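Local coordinates for recombination protein RecR (Deinococcus radiodurans, PDB 1VDD) that binds zinc, probably binds DNA, and may take part in recombinational DNA repair, perhaps with RecF and RecO, at residues L122-L127 / A151-R156. Residues are numbered along the deposited sequence; the frame is centred on the assembly and turned at random.
Sequences LHIKPL and ALYLQR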
loop_
_atom_site.group_PDB
_atom_site.type_symbol
_atom_site.label_atom_id
_atom_site.label_comp_id
_atom_site.label_asym_id
_atom_site.label_seq_id
_atom_site.Cartn_x
_atom_site.Cartn_y
_atom_site.Cartn_z
ATOM N N LEU A 122 -19.026 -2.713 29.536
ATOM C CA LEU A 122 -17.590 -2.532 29.768
ATOM C C LEU A 122 -17.318 -2.617 31.276
ATOM O O LEU A 122 -18.139 -2.193 32.089
ATOM C CB LEU A 122 -17.111 -1.176 29.224
ATOM C CG LEU A 122 -17.237 -0.921 27.715
ATOM C CD1 LEU A 122 -16.616 0.428 27.374
ATOM C CD2 LEU A 122 -16.549 -2.029 26.929
ATOM N N HIS A 123 -16.161 -3.158 31.643
ATOM C CA HIS A 123 -15.812 -3.324 33.043
ATOM C C HIS A 123 -15.572 -2.019 33.799
ATOM O O HIS A 123 -14.554 -1.853 34.467
ATOM C CB HIS A 123 -14.593 -4.246 33.160
ATOM C CG HIS A 123 -14.815 -5.612 32.586
ATOM N ND1 HIS A 123 -14.282 -6.010 31.379
ATOM C CD2 HIS A 123 -15.568 -6.649 33.023
ATOM C CE1 HIS A 123 -14.700 -7.231 31.094
ATOM N NE2 HIS A 123 -15.483 -7.641 32.075
ATOM N N ILE A 124 -16.522 -1.096 33.724
ATOM C CA ILE A 124 -16.355 0.171 34.418
ATOM C C ILE A 124 -16.698 0.083 35.903
ATOM O O ILE A 124 -16.110 0.784 36.719
ATOM C CB ILE A 124 -17.187 1.287 33.740
ATOM C CG1 ILE A 124 -16.696 1.477 32.298
ATOM C CG2 ILE A 124 -17.069 2.597 34.533
ATOM C CD1 ILE A 124 -17.191 2.739 31.625
ATOM N N LYS A 125 -17.633 -0.789 36.263
ATOM C CA LYS A 125 -18.004 -0.934 37.668
ATOM C C LYS A 125 -16.837 -1.377 38.562
ATOM O O LYS A 125 -16.462 -0.668 39.487
ATOM C CB LYS A 125 -19.157 -1.932 37.831
ATOM C CG LYS A 125 -19.672 -2.036 39.273
ATOM C CD LYS A 125 -20.163 -3.444 39.643
ATOM C CE LYS A 125 -19.010 -4.447 39.830
ATOM N NZ LYS A 125 -18.080 -4.132 40.967
ATOM N N PRO A 126 -16.244 -2.553 38.295
ATOM C CA PRO A 126 -15.130 -3.038 39.117
ATOM C C PRO A 126 -13.935 -2.101 39.269
ATOM O O PRO A 126 -12.978 -2.429 39.973
ATOM C CB PRO A 126 -14.754 -4.357 38.446
ATOM C CG PRO A 126 -15.150 -4.143 37.023
ATOM C CD PRO A 126 -16.477 -3.458 37.157
ATOM N N LEU A 127 -13.990 -0.944 38.616
ATOM C CA LEU A 127 -12.909 0.026 38.703
ATOM C C LEU A 127 -13.127 0.958 39.893
ATOM O O LEU A 127 -12.204 1.199 40.681
ATOM C CB LEU A 127 -12.823 0.844 37.410
ATOM C CG LEU A 127 -11.616 1.780 37.207
ATOM C CD1 LEU A 127 -11.789 3.050 37.993
ATOM C CD2 LEU A 127 -10.340 1.076 37.630
ATOM N N ALA A 151 -13.361 8.068 27.998
ATOM C CA ALA A 151 -12.523 8.769 28.959
ATOM C C ALA A 151 -13.262 9.859 29.715
ATOM O O ALA A 151 -13.209 9.920 30.948
ATOM C CB ALA A 151 -11.317 9.364 28.254
ATOM N N LEU A 152 -13.944 10.732 28.984
ATOM C CA LEU A 152 -14.681 11.800 29.643
ATOM C C LEU A 152 -15.759 11.195 30.535
ATOM O O LEU A 152 -16.069 11.729 31.593
ATOM C CB LEU A 152 -15.283 12.757 28.613
ATOM C CG LEU A 152 -14.271 13.551 27.769
ATOM C CD1 LEU A 152 -14.998 14.703 27.071
ATOM C CD2 LEU A 152 -13.149 14.113 28.646
ATOM N N TYR A 153 -16.318 10.067 30.123
ATOM C CA TYR A 153 -17.326 9.430 30.956
ATOM C C TYR A 153 -16.643 8.959 32.227
ATOM O O TYR A 153 -17.153 9.157 33.331
ATOM C CB TYR A 153 -17.948 8.219 30.266
ATOM C CG TYR A 153 -18.884 7.467 31.182
ATOM C CD1 TYR A 153 -20.173 7.940 31.443
ATOM C CD2 TYR A 153 -18.462 6.318 31.841
ATOM C CE1 TYR A 153 -21.009 7.289 32.332
ATOM C CE2 TYR A 153 -19.290 5.659 32.736
ATOM C CZ TYR A 153 -20.559 6.149 32.977
ATOM O OH TYR A 153 -21.373 5.491 33.867
ATOM N N LEU A 154 -15.482 8.328 32.058
ATOM C CA LEU A 154 -14.719 7.806 33.189
ATOM C C LEU A 154 -14.306 8.928 34.129
ATOM O O LEU A 154 -14.381 8.781 35.354
ATOM C CB LEU A 154 -13.493 7.033 32.691
ATOM C CG LEU A 154 -13.822 5.725 31.959
ATOM C CD1 LEU A 154 -12.550 5.099 31.412
ATOM C CD2 LEU A 154 -14.524 4.767 32.913
ATOM N N GLN A 155 -13.874 10.046 33.552
ATOM C CA GLN A 155 -13.484 11.209 34.339
ATOM C C GLN A 155 -14.652 11.610 35.252
ATOM O O GLN A 155 -14.489 11.723 36.470
ATOM C CB GLN A 155 -13.127 12.376 33.411
ATOM C CG GLN A 155 -12.765 13.668 34.136
ATOM C CD GLN A 155 -12.510 14.834 33.185
ATOM O OE1 GLN A 155 -12.409 15.985 33.615
ATOM N NE2 GLN A 155 -12.401 14.537 31.890
ATOM N N ARG A 156 -15.824 11.817 34.646
ATOM C CA ARG A 156 -17.030 12.193 35.379
ATOM C C ARG A 156 -17.243 11.229 36.534
ATOM O O ARG A 156 -17.333 11.637 37.694
ATOM C CB ARG A 156 -18.262 12.139 34.464
ATOM C CG ARG A 156 -18.300 13.169 33.334
ATOM C CD ARG A 156 -18.711 14.549 33.828
ATOM N NE ARG A 156 -18.542 15.592 32.811
ATOM C CZ ARG A 156 -19.218 15.657 31.663
ATOM N NH1 ARG A 156 -20.126 14.732 31.369
ATOM N NH2 ARG A 156 -18.982 16.649 30.806
#
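The ring of Tyr153 is the one flat group in this contact, and the CD1 methyl of Ile124 comes to its CD2-CE2 bond obliquely. Ile124 CD1 lies 3.8 Å from Tyr153 CE2, with CD2 of the ring at a similar range. Ile124 CG2 stands further off, 4.2 Å from Tyr153 CE2. Pro119, from the same loop as Ile124, also touches both side chains. The tyrosine has CG anti to its backbone N (chi1 174°), which swings the ring out from helix 145-158 to where CD2 and CE2 meet Ile124.

Leu154 supplies the second surface. Its CD2 methyl is the touching branch and meets both arms of the isoleucine: CD1 at 3.6 Å and CG2 at 3.7 Å. The CB of Leu154 does not aim straight at the loop, but the end of its side chain bends closer. The isoleucine thus rests against neighbouring residues of one helix, and its side chain also touches Leu157, a turn further on. No hydrogen bond links the two segments; the contact is apolar and small, burying 134 Å². Cutting Ile124 back to an alanine removes CG1, CG2 and CD1, and would probably leave the Leu154 CD2 methyl without these neighbours and a gap beside the tyrosine ring, with Pro119 still against it.

On the loop side, His123 is the centre of an inverse gamma turn and stacks on Phe61 of the zinc-finger region. Leu154 also packs on Val84 of strand 81-85, so its side chain is shared by loop and sheet. The contact therefore fastens the loop between strands 103-106 and 136-139 to a helix flanking the parallel sheet, the layered alpha/beta build of a Toprim domain.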